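Local coordinates for uric acid degradation bifunctional protein TTL (Arabidopsis thaliana, PDB 2Q37) that hydrolyses 5-hydroxyisourate and decarboxylates the product to (S)-allantoin in uric acid breakdown, the N-terminal decarboxylase domain being the part in this structure, at residues A[53-58]-A[169-174]; A[37-42]-A[60-65]; A[130-135]-A[160-165]; A[118-123]-A[145-150]. One frame throughout, in Å; residues are numbered along the deposited sequence.

Overall arrangement
From the N terminus, interaction 2 comes first. It closes a short loop by laying helix 37-44 on helix 51-64. Interaction 1 starts on that same helix 51-64 and crosses interaction 2 along the chain. It closes a long loop by joining helix 51-64 to helix 155-178. Interactions 3 and 4 are both nested inside that loop, and their own segments alternate. Interaction 4 pairs helix 110-127 with helix 140-150. Interaction 3 ties the loop 130-135 to helix 155-178. Interactions 1 and 3 both touch the bound allantoin. Interactions 1 and 4 lie on opposite sides of the chain's centre, so the four contacts span this all-helical decarboxylase domain.

Interaction 1 (A[53-58]-A[169-174]); sequences EAIYTA and ITELRM. With 3AL (1-[(4S)-2,5-dioxoimidazolidin-4-yl]urea), chain B.
Ala58 and the selenomethionine Met174 carry the apolar part of this contact, together with Ile55. Ala58 CB sits 3.8 Å from Met174 SE. The separation modelled between Met174 CE and the tip of Ile55 is too short to be trusted.

Ile55 also meets Glu171. Its CG2 branch lies 4.0 Å from Glu171 CG, and the two side chains cross at about a right angle. The contact is mainly with the aliphatic part of Glu171. Its carboxylate makes a salt bridge with Arg59, which follows 53-58 on the same helix.

The segments run nearly antiparallel, at 157°, with axes 10.6 Å apart. From 169-174, Ile169 and Arg173 reach the bound allantoin. Ile169 CD1 packs on the ligand atom N9, while the extended Arg173 chain (chi3 -179°) brings NH2 to 3.7 Å from N7. Ile169 CG2 also lies against one face of the guanidinium, 3.4 Å above its plane. A salt bridge joins Arg173 to Glu100, itself an allantoin-binding residue.

The chemistry therefore divides helix 155-178. Apolar packing, backed at its edge by the salt bridge of Glu171 with Arg59, joins it to helix 51-64, while Ile169 and Arg173 line the allantoin pocket.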
# COMPACT_ATOMS: atom_id res chain seq x y z
N GLU A 53 22.95 -0.50 16.42
CA GLU A 53 22.47 -1.71 15.77
C GLU A 53 20.94 -1.74 15.80
O GLU A 53 20.30 -2.33 14.93
CB GLU A 53 23.03 -2.95 16.48
CG GLU A 53 24.42 -3.38 16.00
CD GLU A 53 25.08 -4.35 16.97
OE1 GLU A 53 25.35 -3.94 18.12
OE2 GLU A 53 25.34 -5.52 16.58
N ALA A 54 20.37 -1.10 16.81
CA ALA A 54 18.93 -1.04 16.96
C ALA A 54 18.34 -0.26 15.79
O ALA A 54 17.29 -0.61 15.27
CB ALA A 54 18.56 -0.38 18.27
N ILE A 55 19.03 0.81 15.38
CA ILE A 55 18.58 1.63 14.26
C ILE A 55 18.52 0.78 12.99
O ILE A 55 17.48 0.71 12.33
CB ILE A 55 19.54 2.83 14.02
CG1 ILE A 55 19.67 3.68 15.29
CG2 ILE A 55 19.02 3.71 12.88
CD1 ILE A 55 18.53 4.66 15.54
N TYR A 56 19.64 0.14 12.66
CA TYR A 56 19.76 -0.70 11.48
C TYR A 56 18.77 -1.87 11.44
O TYR A 56 18.27 -2.25 10.38
CB TYR A 56 21.17 -1.26 11.36
CG TYR A 56 22.26 -0.22 11.36
CD1 TYR A 56 22.01 1.07 10.90
CD2 TYR A 56 23.55 -0.53 11.81
CE1 TYR A 56 23.01 2.04 10.89
CE2 TYR A 56 24.56 0.43 11.81
CZ TYR A 56 24.28 1.71 11.35
OH TYR A 56 25.26 2.66 11.35
N THR A 57 18.50 -2.45 12.60
CA THR A 57 17.57 -3.57 12.67
C THR A 57 16.14 -3.06 12.51
O THR A 57 15.24 -3.79 12.09
CB THR A 57 17.72 -4.29 14.02
OG1 THR A 57 19.05 -4.80 14.12
CG2 THR A 57 16.71 -5.43 14.15
N ALA A 58 15.94 -1.79 12.85
CA ALA A 58 14.63 -1.19 12.75
C ALA A 58 14.33 -0.91 11.29
O ALA A 58 13.26 -1.24 10.78
CB ALA A 58 14.58 0.09 13.57
N ILE A 169 11.08 9.63 11.57
CA ILE A 169 10.44 10.01 12.82
C ILE A 169 10.79 8.99 13.90
O ILE A 169 11.10 9.33 15.04
CB ILE A 169 8.91 10.03 12.68
CG1 ILE A 169 8.49 11.20 11.79
CG2 ILE A 169 8.26 10.10 14.06
CD1 ILE A 169 7.04 11.15 11.33
N THR A 170 10.73 7.72 13.50
CA THR A 170 11.01 6.61 14.36
C THR A 170 12.46 6.67 14.81
O THR A 170 12.73 6.51 15.99
CB THR A 170 10.68 5.29 13.65
OG1 THR A 170 9.25 5.14 13.62
CG2 THR A 170 11.30 4.11 14.36
N GLU A 171 13.38 6.92 13.88
CA GLU A 171 14.81 7.01 14.21
C GLU A 171 15.06 8.11 15.22
O GLU A 171 15.88 7.98 16.12
CB GLU A 171 15.64 7.35 12.99
CG GLU A 171 16.01 6.20 12.10
CD GLU A 171 16.83 6.69 10.92
OE1 GLU A 171 17.88 7.33 11.19
OE2 GLU A 171 16.43 6.45 9.75
N LEU A 172 14.35 9.21 15.02
CA LEU A 172 14.43 10.40 15.84
C LEU A 172 14.01 10.08 17.27
O LEU A 172 14.65 10.53 18.23
CB LEU A 172 13.50 11.46 15.25
CG LEU A 172 13.96 12.92 15.28
CD1 LEU A 172 13.70 13.52 16.64
CD2 LEU A 172 15.44 12.99 14.90
N ARG A 173 12.95 9.30 17.40
CA ARG A 173 12.43 8.92 18.70
C ARG A 173 13.23 7.82 19.37
O ARG A 173 13.22 7.70 20.59
CB ARG A 173 10.97 8.48 18.58
CG ARG A 173 10.06 9.60 18.15
CD ARG A 173 8.64 9.16 18.00
NE ARG A 173 7.82 10.27 17.56
CZ ARG A 173 6.50 10.24 17.41
NH1 ARG A 173 5.83 9.12 17.68
NH2 ARG A 173 5.84 11.33 17.03
N MSE A 174 13.94 7.02 18.58
CA MSE A 174 14.74 5.95 19.16
C MSE A 174 15.99 6.54 19.79
O MSE A 174 16.49 6.04 20.79
CB MSE A 174 15.14 4.93 18.09
CG MSE A 174 13.96 4.22 17.43
SE MSE A 174 14.48 2.61 16.46
CE MSE A 174 15.69 3.39 15.19
C4 3AL B . 4.00 13.21 12.42
C5 3AL B . 4.09 13.24 13.86
O5 3AL B . 3.35 12.93 14.76
N7 3AL B . 5.34 13.75 14.25
C8 3AL B . 6.01 14.04 13.07
O8 3AL B . 7.15 14.50 13.05
N9 3AL B . 5.23 13.74 11.95
N3 3AL B . 2.79 13.88 11.94
C2 3AL B . 2.58 13.89 10.48
N1 3AL B . 1.57 14.43 10.10
O2 3AL B . 3.48 13.32 9.70

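Interaction 2 (A[37-42]-A[60-65]); sequences SEFAKQ and DIWFNQ
Gln42 and Ile61 run alongside each other with their ends pointing opposite ways, which lays the glutamine amide beside the isoleucine CG2 branch. Gln42 OE1 comes to 3.7 Å from this methyl. The same oxygen lies 3.5 Å from Gln65 CB, and the Gln42 side chain crosses Gln65 at about a right angle.

The other end of the Gln42 amide is turned back to its own helix. Its NE2 donates to Glu38 OE2 over 2.8 Å, on the anti lone pair of that oxygen. Glu38 OE2 lies 20° out of the plane of the Gln42 amide. This bond probably fixes the amide's rotation. An alanine here would remove the amide and is likely both to open a gap beside Ile61 and Gln65 and to leave Glu38 OE2 without this donor.

Phe39 makes the deeper half of the contact. Its CG stands opposite the backbone N (chi1 168°), which carries the ring over toward helix 51-64. Phe39 CD2 lies 4.1 Å from Ile61 CG2 and 4.2 Å from Trp62 CE3. Phe39 crosses both side chains at about a right angle. The Trp62 indole passes inward, stacks with Trp71 and donates from NE1 to the carbonyl of Ala163.

The helices run in roughly opposite directions, crossing at 142°, and are linked by a short connection, as in a helical hairpin. This one belongs to the all-helical OHCU decarboxylase domain. Its first arm lies in the region required for binding BRI1.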
# COMPACT_ATOMS: atom_id res chain seq x y z
N SER A 37 1.91 -2.16 14.98
CA SER A 37 1.86 -3.24 15.97
C SER A 37 2.90 -4.29 15.61
O SER A 37 3.63 -4.78 16.48
CB SER A 37 0.47 -3.86 15.98
OG SER A 37 -0.53 -2.89 16.27
N GLU A 38 2.96 -4.63 14.33
CA GLU A 38 3.88 -5.64 13.82
C GLU A 38 5.34 -5.23 14.04
O GLU A 38 6.16 -6.04 14.47
CB GLU A 38 3.62 -5.87 12.33
CG GLU A 38 4.37 -7.07 11.76
CD GLU A 38 4.24 -8.30 12.65
OE1 GLU A 38 3.10 -8.62 13.07
OE2 GLU A 38 5.28 -8.93 12.93
N PHE A 39 5.66 -3.98 13.73
CA PHE A 39 7.02 -3.48 13.91
C PHE A 39 7.39 -3.54 15.40
O PHE A 39 8.49 -3.96 15.76
CB PHE A 39 7.13 -2.04 13.38
CG PHE A 39 8.40 -1.35 13.78
CD1 PHE A 39 8.51 -0.72 15.02
CD2 PHE A 39 9.51 -1.36 12.94
CE1 PHE A 39 9.70 -0.11 15.43
CE2 PHE A 39 10.72 -0.76 13.33
CZ PHE A 39 10.81 -0.13 14.58
N ALA A 40 6.45 -3.13 16.25
CA ALA A 40 6.67 -3.15 17.69
C ALA A 40 6.93 -4.60 18.12
O ALA A 40 7.89 -4.88 18.82
CB ALA A 40 5.45 -2.59 18.43
N LYS A 41 6.05 -5.49 17.67
CA LYS A 41 6.16 -6.91 17.99
C LYS A 41 7.53 -7.49 17.60
O LYS A 41 8.24 -8.05 18.44
CB LYS A 41 5.05 -7.68 17.26
CG LYS A 41 4.97 -9.16 17.64
CD LYS A 41 3.91 -9.90 16.83
CE LYS A 41 2.53 -9.22 16.88
NZ LYS A 41 2.01 -9.02 18.26
N GLN A 42 7.88 -7.36 16.33
CA GLN A 42 9.14 -7.90 15.84
C GLN A 42 10.35 -7.30 16.54
O GLN A 42 11.40 -7.93 16.64
CB GLN A 42 9.26 -7.68 14.33
CG GLN A 42 8.30 -8.54 13.52
CD GLN A 42 8.51 -8.42 12.03
OE1 GLN A 42 9.63 -8.57 11.54
NE2 GLN A 42 7.44 -8.15 11.29
N ASP A 60 15.59 -2.34 8.61
CA ASP A 60 15.41 -3.53 7.80
C ASP A 60 14.04 -4.14 8.02
O ASP A 60 13.38 -4.57 7.07
CB ASP A 60 16.50 -4.56 8.08
CG ASP A 60 16.52 -5.68 7.04
OD1 ASP A 60 17.13 -5.47 5.96
OD2 ASP A 60 15.92 -6.76 7.29
N ILE A 61 13.60 -4.18 9.27
CA ILE A 61 12.29 -4.72 9.56
C ILE A 61 11.21 -3.84 8.91
O ILE A 61 10.27 -4.33 8.28
CB ILE A 61 12.06 -4.76 11.07
CG1 ILE A 61 12.99 -5.80 11.69
CG2 ILE A 61 10.59 -5.04 11.38
CD1 ILE A 61 12.96 -5.82 13.21
N TRP A 62 11.37 -2.53 9.05
CA TRP A 62 10.41 -1.58 8.51
C TRP A 62 10.30 -1.62 6.99
O TRP A 62 9.21 -1.67 6.44
CB TRP A 62 10.77 -0.17 8.99
CG TRP A 62 9.88 0.89 8.45
CD1 TRP A 62 10.19 1.79 7.47
CD2 TRP A 62 8.52 1.13 8.81
NE1 TRP A 62 9.10 2.58 7.20
CE2 TRP A 62 8.06 2.19 8.01
CE3 TRP A 62 7.64 0.55 9.73
CZ2 TRP A 62 6.76 2.70 8.10
CZ3 TRP A 62 6.35 1.05 9.83
CH2 TRP A 62 5.91 2.11 9.01
N PHE A 63 11.45 -1.62 6.32
CA PHE A 63 11.48 -1.64 4.86
C PHE A 63 11.36 -3.02 4.20
O PHE A 63 10.98 -3.10 3.03
CB PHE A 63 12.76 -0.96 4.36
CG PHE A 63 12.75 0.53 4.52
CD1 PHE A 63 11.79 1.30 3.87
CD2 PHE A 63 13.69 1.16 5.34
CE1 PHE A 63 11.77 2.69 4.03
CE2 PHE A 63 13.68 2.55 5.51
CZ PHE A 63 12.71 3.32 4.86
N ASN A 64 11.65 -4.10 4.91
CA ASN A 64 11.57 -5.41 4.28
C ASN A 64 10.73 -6.47 4.97
O ASN A 64 10.51 -7.55 4.40
CB ASN A 64 12.97 -5.97 4.06
CG ASN A 64 13.93 -4.94 3.51
OD1 ASN A 64 13.66 -4.32 2.48
ND2 ASN A 64 15.05 -4.76 4.18
N GLN A 65 10.23 -6.21 6.18
CA GLN A 65 9.44 -7.23 6.87
C GLN A 65 7.98 -6.90 7.13
O GLN A 65 7.11 -7.76 6.96
CB GLN A 65 10.12 -7.61 8.19
CG GLN A 65 11.47 -8.26 8.01
CD GLN A 65 11.49 -9.24 6.84
OE1 GLN A 65 10.68 -10.18 6.77
NE2 GLN A 65 12.42 -9.03 5.92

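Interaction 3 (A[130-135]-A[160-165]); sequences IFIICA and EIAAME. With 3AL (1-[(4S)-2,5-dioxoimidazolidin-4-yl]urea), chain B.
Glu165 folds at its second torsion (chi2 -54°), and this bend brings its carboxylate alongside Ile133, up to the backbone of Cys134. The first torsion of Ile133 (chi1 -166°) lays CG1 beside that carboxylate, and the two side chains run abreast. Ile133 CG1 is 3.4 Å from Glu165 OE1.

The hydrogen bond to Cys134 is nearly straight. Cys134 N donates to Glu165 OE1 over 2.8 Å, at 175°, and the oxygen uses its anti lone pair. The other oxygen, OE2, makes a salt bridge with Lys168. A leucine in place of Glu165 would probably leave both the Cys134 N-H and the Lys168 charge without this mate, and the loop less firmly held.

Apolar packing adds a second point, with Ile132 CB 4.0 Å from Ala162 CB.

The extended loop meets the allantoin with its backbone. Ile133 N donates to ligand O2 and Ile133 O accepts from N9, each over 2.9 Å. Phe131 O accepts a hydrogen bond from ligand N1, and Ala135 N donates to ligand O8. By gripping Cys134 N, Glu165 probably helps position this binding backbone as a second-shell residue.

The loop links helix 110-127 to helix 140-150 and runs along helix 155-178. Phe131 packs on Leu147 of helix 140-150. Phe75 of helix 68-76 touches both Ile132 and Ala162.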
# COMPACT_ATOMS: atom_id res chain seq x y z
N ILE A 130 -3.15 9.89 5.92
CA ILE A 130 -2.82 11.30 6.12
C ILE A 130 -1.42 11.66 5.61
O ILE A 130 -0.61 10.79 5.31
CB ILE A 130 -2.91 11.71 7.63
CG1 ILE A 130 -1.93 10.90 8.46
CG2 ILE A 130 -4.31 11.47 8.15
CD1 ILE A 130 -1.74 11.48 9.85
N PHE A 131 -1.16 12.96 5.51
CA PHE A 131 0.14 13.45 5.07
C PHE A 131 1.19 13.21 6.18
O PHE A 131 1.07 13.74 7.30
CB PHE A 131 0.01 14.94 4.75
CG PHE A 131 1.31 15.60 4.40
CD1 PHE A 131 2.00 15.25 3.23
CD2 PHE A 131 1.85 16.59 5.22
CE1 PHE A 131 3.21 15.89 2.89
CE2 PHE A 131 3.07 17.23 4.90
CZ PHE A 131 3.74 16.88 3.73
N ILE A 132 2.21 12.41 5.87
CA ILE A 132 3.28 12.07 6.82
C ILE A 132 4.61 12.71 6.44
O ILE A 132 5.08 12.59 5.31
CB ILE A 132 3.51 10.54 6.88
CG1 ILE A 132 2.19 9.82 7.19
CG2 ILE A 132 4.56 10.20 7.96
CD1 ILE A 132 1.61 10.16 8.58
N ILE A 133 5.21 13.41 7.39
CA ILE A 133 6.48 14.07 7.15
C ILE A 133 7.12 14.25 8.50
O ILE A 133 6.43 14.56 9.48
CB ILE A 133 6.27 15.47 6.52
CG1 ILE A 133 7.60 16.01 5.96
CG2 ILE A 133 5.77 16.45 7.57
CD1 ILE A 133 7.51 17.46 5.37
N CYS A 134 8.43 14.04 8.57
CA CYS A 134 9.15 14.24 9.81
C CYS A 134 9.22 15.76 9.96
O CYS A 134 9.81 16.44 9.14
CB CYS A 134 10.56 13.63 9.69
SG CYS A 134 11.58 13.72 11.20
N ALA A 135 8.56 16.28 10.99
CA ALA A 135 8.56 17.72 11.28
C ALA A 135 9.69 17.94 12.28
O ALA A 135 10.12 16.99 12.95
CB ALA A 135 7.24 18.10 11.91
N GLU A 160 5.65 5.43 -0.61
CA GLU A 160 7.05 5.16 -0.30
C GLU A 160 7.66 6.28 0.50
O GLU A 160 8.43 6.04 1.43
CB GLU A 160 7.88 5.00 -1.56
CG GLU A 160 7.88 3.61 -2.14
CD GLU A 160 9.09 3.38 -3.02
OE1 GLU A 160 9.41 4.29 -3.83
OE2 GLU A 160 9.72 2.29 -2.89
N ILE A 161 7.32 7.51 0.12
CA ILE A 161 7.80 8.70 0.77
C ILE A 161 7.29 8.73 2.22
O ILE A 161 8.05 9.00 3.15
CB ILE A 161 7.34 9.96 -0.00
CG1 ILE A 161 7.99 9.99 -1.39
CG2 ILE A 161 7.71 11.23 0.77
CD1 ILE A 161 7.48 11.12 -2.30
N ALA A 162 6.01 8.44 2.42
CA ALA A 162 5.47 8.42 3.76
C ALA A 162 6.19 7.37 4.61
O ALA A 162 6.47 7.61 5.79
CB ALA A 162 3.98 8.12 3.73
N ALA A 163 6.50 6.23 4.01
CA ALA A 163 7.17 5.14 4.73
C ALA A 163 8.54 5.60 5.22
O ALA A 163 8.97 5.25 6.32
CB ALA A 163 7.33 3.89 3.82
N MSE A 164 9.21 6.38 4.38
CA MSE A 164 10.52 6.91 4.68
C MSE A 164 10.43 8.02 5.74
O MSE A 164 11.23 8.06 6.68
CB MSE A 164 11.13 7.45 3.39
CG MSE A 164 12.51 8.02 3.56
SE MSE A 164 12.99 8.94 1.94
CE MSE A 164 12.36 7.62 0.61
N GLU A 165 9.48 8.93 5.57
CA GLU A 165 9.28 9.99 6.54
C GLU A 165 8.99 9.35 7.93
O GLU A 165 9.52 9.78 8.95
CB GLU A 165 8.11 10.87 6.11
CG GLU A 165 8.44 11.75 4.94
CD GLU A 165 9.67 12.59 5.20
OE1 GLU A 165 9.68 13.30 6.22
OE2 GLU A 165 10.62 12.53 4.39
C4 3AL B . 4.00 13.21 12.42
C5 3AL B . 4.09 13.24 13.86
O5 3AL B . 3.35 12.93 14.76
N7 3AL B . 5.34 13.75 14.25
C8 3AL B . 6.01 14.04 13.07
O8 3AL B . 7.15 14.50 13.05
N9 3AL B . 5.23 13.74 11.95
N3 3AL B . 2.79 13.88 11.94
C2 3AL B . 2.58 13.89 10.48
N1 3AL B . 1.57 14.43 10.10
O2 3AL B . 3.48 13.32 9.70

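Interaction 4 (A[118-123]-A[145-150]); sequences EWNVLY and HALKER
Trp119 and Lys148 make a CH-pi contact. Lys148 CG sits over the six-membered ring, 3.7 Å from its centroid and 9° off the normal. The lysine chain is extended and runs across the indole, with CE 3.5 Å from Trp119 NE1. It ends in a salt bridge from NZ to Glu115, a residue of the same helix as Trp119. The opposite face of the indole takes Leu122 CD1.

Apolar packing centres on Leu147. With CG trans to the backbone N (chi1 166°), its branched end is directed between Trp119 and Tyr123. Leu147 CD1 meets Tyr123 CD2 at 3.5 Å, and its CG lies 4.1 Å from Trp119 CB.

The polar groups gather beyond Tyr123. Glu158 of helix 155-178 accepts a hydrogen bond from Tyr123 OH and forms a salt bridge with Arg150 NE. Arg150 NH1 also donates to the carbonyl of Ile132, next to the ligand-binding Phe131 and Ile133.

The two segments run roughly parallel, 27° apart, with axes 10.5 Å from each other. They form a parallel helix pair in the decarboxylase domain, joined through the loop that binds allantoin.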
# COMPACT_ATOMS: atom_id res chain seq x y z
N GLU A 118 -7.14 22.30 5.55
CA GLU A 118 -7.88 22.08 4.32
C GLU A 118 -7.19 21.08 3.39
O GLU A 118 -7.82 20.13 2.92
CB GLU A 118 -8.10 23.41 3.60
CG GLU A 118 -9.43 24.07 3.96
CD GLU A 118 -9.38 25.59 3.93
OE1 GLU A 118 -8.84 26.17 2.94
OE2 GLU A 118 -9.89 26.20 4.89
N TRP A 119 -5.91 21.29 3.13
CA TRP A 119 -5.18 20.39 2.26
C TRP A 119 -5.01 18.99 2.86
O TRP A 119 -4.86 18.01 2.11
CB TRP A 119 -3.82 20.96 1.90
CG TRP A 119 -3.89 21.96 0.80
CD1 TRP A 119 -4.13 23.30 0.92
CD2 TRP A 119 -3.70 21.71 -0.61
NE1 TRP A 119 -4.10 23.91 -0.32
CE2 TRP A 119 -3.84 22.95 -1.27
CE3 TRP A 119 -3.43 20.56 -1.36
CZ2 TRP A 119 -3.71 23.08 -2.66
CZ3 TRP A 119 -3.30 20.68 -2.74
CH2 TRP A 119 -3.45 21.93 -3.38
N ASN A 120 -5.03 18.88 4.19
CA ASN A 120 -4.91 17.58 4.84
C ASN A 120 -6.11 16.74 4.47
O ASN A 120 -6.02 15.53 4.27
CB ASN A 120 -4.84 17.70 6.36
CG ASN A 120 -3.43 17.76 6.86
OD1 ASN A 120 -2.65 16.83 6.66
ND2 ASN A 120 -3.07 18.85 7.53
N VAL A 121 -7.26 17.41 4.38
CA VAL A 121 -8.49 16.75 4.00
C VAL A 121 -8.38 16.30 2.55
O VAL A 121 -8.74 15.17 2.23
CB VAL A 121 -9.68 17.71 4.12
CG1 VAL A 121 -10.93 17.06 3.53
CG2 VAL A 121 -9.91 18.07 5.57
N LEU A 122 -7.87 17.19 1.69
CA LEU A 122 -7.71 16.88 0.27
C LEU A 122 -6.75 15.72 0.04
O LEU A 122 -6.99 14.87 -0.80
CB LEU A 122 -7.17 18.08 -0.51
CG LEU A 122 -7.86 19.43 -0.43
CD1 LEU A 122 -7.24 20.33 -1.51
CD2 LEU A 122 -9.37 19.29 -0.66
N TYR A 123 -5.65 15.71 0.80
CA TYR A 123 -4.64 14.68 0.67
C TYR A 123 -5.13 13.31 1.11
O TYR A 123 -4.84 12.29 0.47
CB TYR A 123 -3.39 15.11 1.46
CG TYR A 123 -2.20 14.18 1.40
CD1 TYR A 123 -2.20 12.97 2.10
CD2 TYR A 123 -1.07 14.53 0.68
CE1 TYR A 123 -1.10 12.12 2.08
CE2 TYR A 123 0.05 13.68 0.65
CZ TYR A 123 0.02 12.48 1.35
OH TYR A 123 1.09 11.64 1.32
N HIS A 145 3.80 23.57 2.03
CA HIS A 145 4.37 23.59 0.69
C HIS A 145 4.81 22.18 0.26
O HIS A 145 4.64 21.81 -0.91
CB HIS A 145 5.56 24.54 0.65
CG HIS A 145 6.30 24.52 -0.65
ND1 HIS A 145 5.78 25.06 -1.81
CD2 HIS A 145 7.50 23.98 -0.99
CE1 HIS A 145 6.63 24.84 -2.80
NE2 HIS A 145 7.67 24.19 -2.33
N ALA A 146 5.39 21.42 1.19
CA ALA A 146 5.82 20.05 0.88
C ALA A 146 4.59 19.19 0.62
O ALA A 146 4.65 18.25 -0.18
CB ALA A 146 6.65 19.48 2.01
N LEU A 147 3.49 19.50 1.30
CA LEU A 147 2.24 18.77 1.13
C LEU A 147 1.66 19.05 -0.27
O LEU A 147 1.36 18.12 -1.01
CB LEU A 147 1.24 19.16 2.23
CG LEU A 147 -0.27 18.85 2.25
CD1 LEU A 147 -0.70 17.96 1.11
CD2 LEU A 147 -0.62 18.24 3.60
N LYS A 148 1.50 20.33 -0.62
CA LYS A 148 0.99 20.71 -1.94
C LYS A 148 1.84 20.07 -3.04
O LYS A 148 1.32 19.57 -4.04
CB LYS A 148 1.03 22.22 -2.13
CG LYS A 148 -0.10 22.99 -1.49
CD LYS A 148 0.11 24.48 -1.70
CE LYS A 148 -0.98 25.28 -1.02
NZ LYS A 148 -0.45 26.61 -0.58
N GLU A 149 3.15 20.10 -2.83
CA GLU A 149 4.08 19.52 -3.78
C GLU A 149 3.75 18.03 -3.91
O GLU A 149 3.40 17.55 -4.99
CB GLU A 149 5.51 19.69 -3.25
CG GLU A 149 6.60 19.73 -4.30
CD GLU A 149 6.81 21.13 -4.89
OE1 GLU A 149 5.81 21.74 -5.35
OE2 GLU A 149 7.97 21.61 -4.91
N ARG A 150 3.82 17.31 -2.80
CA ARG A 150 3.57 15.86 -2.79
C ARG A 150 2.20 15.42 -3.27
O ARG A 150 2.02 14.27 -3.67
CB ARG A 150 3.86 15.30 -1.40
CG ARG A 150 5.35 15.22 -1.09
CD ARG A 150 5.62 14.93 0.37
NE ARG A 150 4.91 13.75 0.83
CZ ARG A 150 5.07 13.22 2.04
NH1 ARG A 150 5.93 13.78 2.89
NH2 ARG A 150 4.36 12.16 2.39